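Local coordinates for capsid protein (Turnip yellow mosaic virus, PDB 2FZ2) that self-assembles into a T=3 icosahedral capsid of 180 copies that encloses the single-stranded RNA genome, at residues D4-T18 with S126-Q138. Sequence-based numbering, arbitrary orientation.
Sequences DKELAPQDRTVTVAT and SPLIVKCPLEMMQ. Unlike the reference sequence in segment 126-138: Q138 (reference Asn). With nucleotides of chain A.
R12 NH2 forms a salt bridge with E135 OE1 at 2.6 Å. The oxygen lies near the guanidinium plane, but the nitrogen meets it from above the carboxylate plane, 41° out of it. The two flat groups are turned 40° apart. The bend of E135 at chi2 (86°) folds its carboxylate back to this nitrogen. P133 CB lies over one guanidinium face, 3.9 Å from NH2. O2 of nucleotide C2 of chain A approaches R12 CD at 3.6 Å. This segment therefore touches the encapsidated RNA.

Earlier in both segments, E6 N donates to P127 O at 3.1 Å. This bond starts a short parallel beta ladder, in which E6 lies beside L128 and L7 beside I129. Two weak bonds continue it: I129 N to E6 O, and A8 N to I129 O. The CA-H of L128 also points at E6 O. E6 and L128 run side by side on one face of the sheet, and CG of E6 lies 3.7 Å from CD1 of L128. L7 and I129 meet on the other face through their CB atoms. Before the ladder, S126 OG donates to D4 OD1 at 3.2 Å, from above the carboxylate plane.

The segments continue through V130, whose CG1 lies 3.5 Å from A8 O. They then diverge, and R12 reaches across to E135. M136 buries the largest area in the contact as it passes along T13 and T15. Its SD lies 3.4 Å from T13 O, and its CA-H points to T15 O. CG2 of T15 packs against CB of M136, while T15 OG1 bonds to P182 O of a neighbouring subunit. A17 CB then rests on CG of Q138.

Strand 128-131 also pairs with strand 66-80. The N-terminal arm thus adds a parallel strand to the edge of strand 128-131 in the jelly-roll coat protein, and its E6 and L7 continue as a parallel ladder into another subunit.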
# COMPACT_ATOMS: atom_id res chain seq x y z
N ASP D 4 -90.42 18.65 80.47
CA ASP D 4 -90.80 18.77 81.88
C ASP D 4 -89.74 18.02 82.67
O ASP D 4 -89.94 16.86 83.01
CB ASP D 4 -92.18 18.14 82.13
CG ASP D 4 -93.01 18.92 83.16
OD1 ASP D 4 -92.89 20.16 83.21
OD2 ASP D 4 -93.80 18.30 83.91
N LYS D 5 -88.62 18.67 82.94
CA LYS D 5 -87.49 18.07 83.66
C LYS D 5 -86.46 19.16 83.90
O LYS D 5 -85.67 19.49 83.02
CB LYS D 5 -86.86 16.97 82.80
CG LYS D 5 -86.21 15.81 83.55
CD LYS D 5 -85.84 14.66 82.58
CE LYS D 5 -86.29 13.27 83.09
NZ LYS D 5 -87.36 12.64 82.25
N GLU D 6 -86.50 19.74 85.09
CA GLU D 6 -85.55 20.79 85.47
C GLU D 6 -84.49 20.09 86.31
O GLU D 6 -84.83 19.22 87.12
CB GLU D 6 -86.25 21.88 86.29
CG GLU D 6 -85.37 23.06 86.69
CD GLU D 6 -85.81 24.36 86.04
OE1 GLU D 6 -86.42 24.31 84.95
OE2 GLU D 6 -85.54 25.44 86.62
N LEU D 7 -83.22 20.44 86.15
CA LEU D 7 -82.23 19.77 86.96
C LEU D 7 -81.16 20.66 87.56
O LEU D 7 -80.60 21.52 86.87
CB LEU D 7 -81.63 18.60 86.19
CG LEU D 7 -80.63 18.85 85.06
CD1 LEU D 7 -79.33 18.07 85.34
CD2 LEU D 7 -81.26 18.38 83.78
N ALA D 8 -80.89 20.45 88.85
CA ALA D 8 -79.92 21.23 89.62
C ALA D 8 -78.81 20.34 90.14
O ALA D 8 -78.90 19.79 91.23
CB ALA D 8 -80.60 21.89 90.78
N PRO D 9 -77.73 20.24 89.37
CA PRO D 9 -76.59 19.41 89.74
C PRO D 9 -75.82 20.08 90.86
O PRO D 9 -75.71 21.31 90.91
CB PRO D 9 -75.79 19.32 88.46
CG PRO D 9 -76.07 20.63 87.79
CD PRO D 9 -77.49 20.96 88.11
N GLN D 10 -75.29 19.23 91.75
CA GLN D 10 -74.55 19.63 92.95
C GLN D 10 -73.13 20.09 92.70
O GLN D 10 -72.41 19.44 91.94
CB GLN D 10 -74.50 18.44 93.89
CG GLN D 10 -74.18 18.76 95.33
CD GLN D 10 -74.63 17.64 96.26
OE1 GLN D 10 -73.83 16.77 96.65
NE2 GLN D 10 -75.91 17.65 96.62
N ASP D 11 -72.73 21.20 93.34
CA ASP D 11 -71.35 21.71 93.19
C ASP D 11 -70.49 20.50 93.57
O ASP D 11 -70.88 19.70 94.41
CB ASP D 11 -71.06 22.88 94.15
CG ASP D 11 -72.20 23.89 94.25
OD1 ASP D 11 -72.60 24.45 93.19
OD2 ASP D 11 -72.69 24.13 95.39
N ARG D 12 -69.32 20.36 92.95
CA ARG D 12 -68.50 19.19 93.25
C ARG D 12 -67.03 19.49 93.44
O ARG D 12 -66.59 20.63 93.36
CB ARG D 12 -68.63 18.15 92.13
CG ARG D 12 -69.40 18.61 90.90
CD ARG D 12 -68.75 18.19 89.57
NE ARG D 12 -68.42 16.76 89.52
CZ ARG D 12 -69.29 15.79 89.25
NH1 ARG D 12 -70.56 16.08 89.00
NH2 ARG D 12 -68.87 14.52 89.22
N THR D 13 -66.27 18.43 93.72
CA THR D 13 -64.83 18.48 93.89
C THR D 13 -64.26 17.08 93.72
O THR D 13 -65.00 16.10 93.67
CB THR D 13 -64.38 19.00 95.25
OG1 THR D 13 -63.05 19.52 95.13
CG2 THR D 13 -64.38 17.90 96.26
N VAL D 14 -62.95 16.98 93.67
CA VAL D 14 -62.33 15.68 93.47
C VAL D 14 -62.00 14.95 94.76
O VAL D 14 -61.17 15.40 95.56
CB VAL D 14 -61.07 15.85 92.60
CG1 VAL D 14 -60.31 17.10 93.04
CG2 VAL D 14 -60.22 14.61 92.68
N THR D 15 -62.68 13.83 94.96
CA THR D 15 -62.48 12.99 96.13
C THR D 15 -62.78 11.53 95.76
O THR D 15 -63.85 11.20 95.23
CB THR D 15 -63.34 13.51 97.31
OG1 THR D 15 -62.92 12.90 98.53
CG2 THR D 15 -64.77 13.22 97.09
N VAL D 16 -61.80 10.65 96.01
CA VAL D 16 -61.93 9.24 95.65
C VAL D 16 -62.13 8.29 96.78
O VAL D 16 -61.92 8.63 97.93
CB VAL D 16 -60.68 8.73 94.93
CG1 VAL D 16 -61.09 7.95 93.67
CG2 VAL D 16 -59.73 9.88 94.64
N ALA D 17 -62.50 7.07 96.42
CA ALA D 17 -62.69 6.00 97.38
C ALA D 17 -61.73 4.90 96.98
O ALA D 17 -61.32 4.83 95.82
CB ALA D 17 -64.11 5.50 97.31
N THR D 18 -61.34 4.07 97.94
CA THR D 18 -60.45 2.96 97.64
C THR D 18 -61.42 1.80 97.54
O THR D 18 -62.25 1.63 98.42
CB THR D 18 -59.40 2.69 98.78
OG1 THR D 18 -59.98 3.04 100.04
CG2 THR D 18 -58.09 3.53 98.55
N SER D 126 -91.80 22.06 87.63
CA SER D 126 -91.18 21.05 86.82
C SER D 126 -90.48 20.16 87.85
O SER D 126 -90.00 20.65 88.88
CB SER D 126 -90.15 21.68 85.88
OG SER D 126 -90.72 21.98 84.61
N PRO D 127 -90.44 18.84 87.63
CA PRO D 127 -89.78 17.94 88.57
C PRO D 127 -88.26 18.16 88.57
O PRO D 127 -87.65 18.25 87.50
CB PRO D 127 -90.17 16.55 88.09
CG PRO D 127 -90.47 16.73 86.67
CD PRO D 127 -91.04 18.11 86.51
N LEU D 128 -87.68 18.22 89.77
CA LEU D 128 -86.25 18.47 89.98
C LEU D 128 -85.33 17.28 90.09
O LEU D 128 -85.67 16.26 90.70
CB LEU D 128 -86.07 19.29 91.23
CG LEU D 128 -85.24 20.55 91.10
CD1 LEU D 128 -84.93 20.84 89.65
CD2 LEU D 128 -86.03 21.68 91.71
N ILE D 129 -84.12 17.43 89.56
CA ILE D 129 -83.19 16.33 89.61
C ILE D 129 -81.76 16.61 90.04
O ILE D 129 -81.06 17.46 89.46
CB ILE D 129 -83.11 15.63 88.26
CG1 ILE D 129 -84.50 15.39 87.71
CG2 ILE D 129 -82.35 14.34 88.41
CD1 ILE D 129 -85.03 14.00 87.99
N VAL D 130 -81.31 15.88 91.04
CA VAL D 130 -79.94 16.05 91.48
C VAL D 130 -79.23 14.73 91.28
O VAL D 130 -79.42 13.78 92.04
CB VAL D 130 -79.86 16.46 92.94
CG1 VAL D 130 -78.46 16.95 93.26
CG2 VAL D 130 -80.83 17.55 93.20
N LYS D 131 -78.42 14.67 90.23
CA LYS D 131 -77.68 13.45 89.97
C LYS D 131 -76.73 13.35 91.14
O LYS D 131 -76.23 14.36 91.65
CB LYS D 131 -76.88 13.53 88.64
CG LYS D 131 -77.72 13.27 87.34
CD LYS D 131 -77.02 12.41 86.23
CE LYS D 131 -78.01 12.03 85.07
NZ LYS D 131 -77.42 11.47 83.79
N CYS D 132 -76.53 12.13 91.62
CA CYS D 132 -75.58 11.92 92.69
C CYS D 132 -74.26 11.77 91.94
O CYS D 132 -74.20 11.12 90.89
CB CYS D 132 -75.86 10.65 93.47
SG CYS D 132 -74.48 10.26 94.57
N PRO D 133 -73.20 12.39 92.44
CA PRO D 133 -71.87 12.33 91.82
C PRO D 133 -71.05 11.15 92.34
O PRO D 133 -70.13 11.33 93.14
CB PRO D 133 -71.24 13.66 92.20
CG PRO D 133 -72.15 14.24 93.28
CD PRO D 133 -73.20 13.26 93.62
N LEU D 134 -71.37 9.95 91.87
CA LEU D 134 -70.67 8.75 92.29
C LEU D 134 -69.19 8.93 92.04
O LEU D 134 -68.34 8.22 92.60
CB LEU D 134 -71.18 7.54 91.50
CG LEU D 134 -72.68 7.33 91.23
CD1 LEU D 134 -73.45 7.43 92.53
CD2 LEU D 134 -73.17 8.34 90.17
N GLU D 135 -68.89 9.89 91.17
CA GLU D 135 -67.53 10.25 90.78
C GLU D 135 -66.76 10.49 92.08
O GLU D 135 -65.60 10.09 92.23
CB GLU D 135 -67.58 11.51 89.89
CG GLU D 135 -68.31 11.32 88.51
CD GLU D 135 -69.86 11.51 88.54
OE1 GLU D 135 -70.35 12.36 89.32
OE2 GLU D 135 -70.59 10.82 87.77
N MET D 136 -67.45 11.10 93.04
CA MET D 136 -66.85 11.41 94.32
C MET D 136 -67.53 10.70 95.49
O MET D 136 -67.71 11.26 96.58
CB MET D 136 -66.85 12.92 94.53
CG MET D 136 -68.19 13.54 94.92
SD MET D 136 -68.17 15.35 94.66
CE MET D 136 -67.72 15.37 92.94
N MET D 137 -67.90 9.45 95.25
CA MET D 137 -68.54 8.64 96.27
C MET D 137 -68.02 7.24 96.12
O MET D 137 -67.13 6.96 95.31
CB MET D 137 -70.05 8.60 96.09
CG MET D 137 -70.72 9.91 96.25
SD MET D 137 -71.48 9.97 97.83
CE MET D 137 -71.45 11.77 98.12
N GLN D 138 -68.62 6.35 96.90
CA GLN D 138 -68.26 4.95 96.89
C GLN D 138 -69.38 4.19 96.21
O GLN D 138 -70.35 3.81 96.85
CB GLN D 138 -68.13 4.46 98.32
CG GLN D 138 -66.82 3.81 98.58
CD GLN D 138 -66.63 2.59 97.74
OE1 GLN D 138 -65.82 1.72 98.06
NE2 GLN D 138 -67.39 2.49 96.63
P C A 2 -65.97 25.20 91.28
OP1 C A 2 -65.59 25.19 92.72
OP2 C A 2 -65.16 26.00 90.32
O5' C A 2 -65.92 23.69 90.78
C5' C A 2 -64.67 23.09 90.43
C4' C A 2 -64.82 21.60 90.32
O4' C A 2 -65.94 21.32 89.44
C3' C A 2 -63.63 20.87 89.71
O3' C A 2 -62.61 20.55 90.70
C2' C A 2 -64.32 19.63 89.13
O2' C A 2 -64.63 18.70 90.15
C1' C A 2 -65.63 20.23 88.60
N1 C A 2 -65.65 20.70 87.18
C2 C A 2 -66.33 19.91 86.21
O2 C A 2 -66.91 18.86 86.58
N3 C A 2 -66.34 20.31 84.92
C4 C A 2 -65.72 21.44 84.56
N4 C A 2 -65.76 21.78 83.27
C5 C A 2 -65.04 22.27 85.51
C6 C A 2 -65.03 21.86 86.79
O5' C A 1 -68.94 28.48 88.50
C5' C A 1 -69.53 27.84 89.64
C4' C A 1 -69.52 26.32 89.82
O4' C A 1 -70.08 25.64 88.65
C3' C A 1 -68.22 25.52 89.95
O3' C A 1 -67.53 25.63 91.19
C2' C A 1 -68.68 24.06 89.78
O2' C A 1 -69.17 23.37 90.93
C1' C A 1 -69.82 24.23 88.78
N1 C A 1 -69.55 23.55 87.48
C2 C A 1 -70.02 22.23 87.37
O2 C A 1 -70.55 21.70 88.37
N3 C A 1 -69.86 21.56 86.20
C4 C A 1 -69.25 22.15 85.17
N4 C A 1 -69.15 21.45 84.03
C5 C A 1 -68.72 23.47 85.26
C6 C A 1 -68.90 24.14 86.43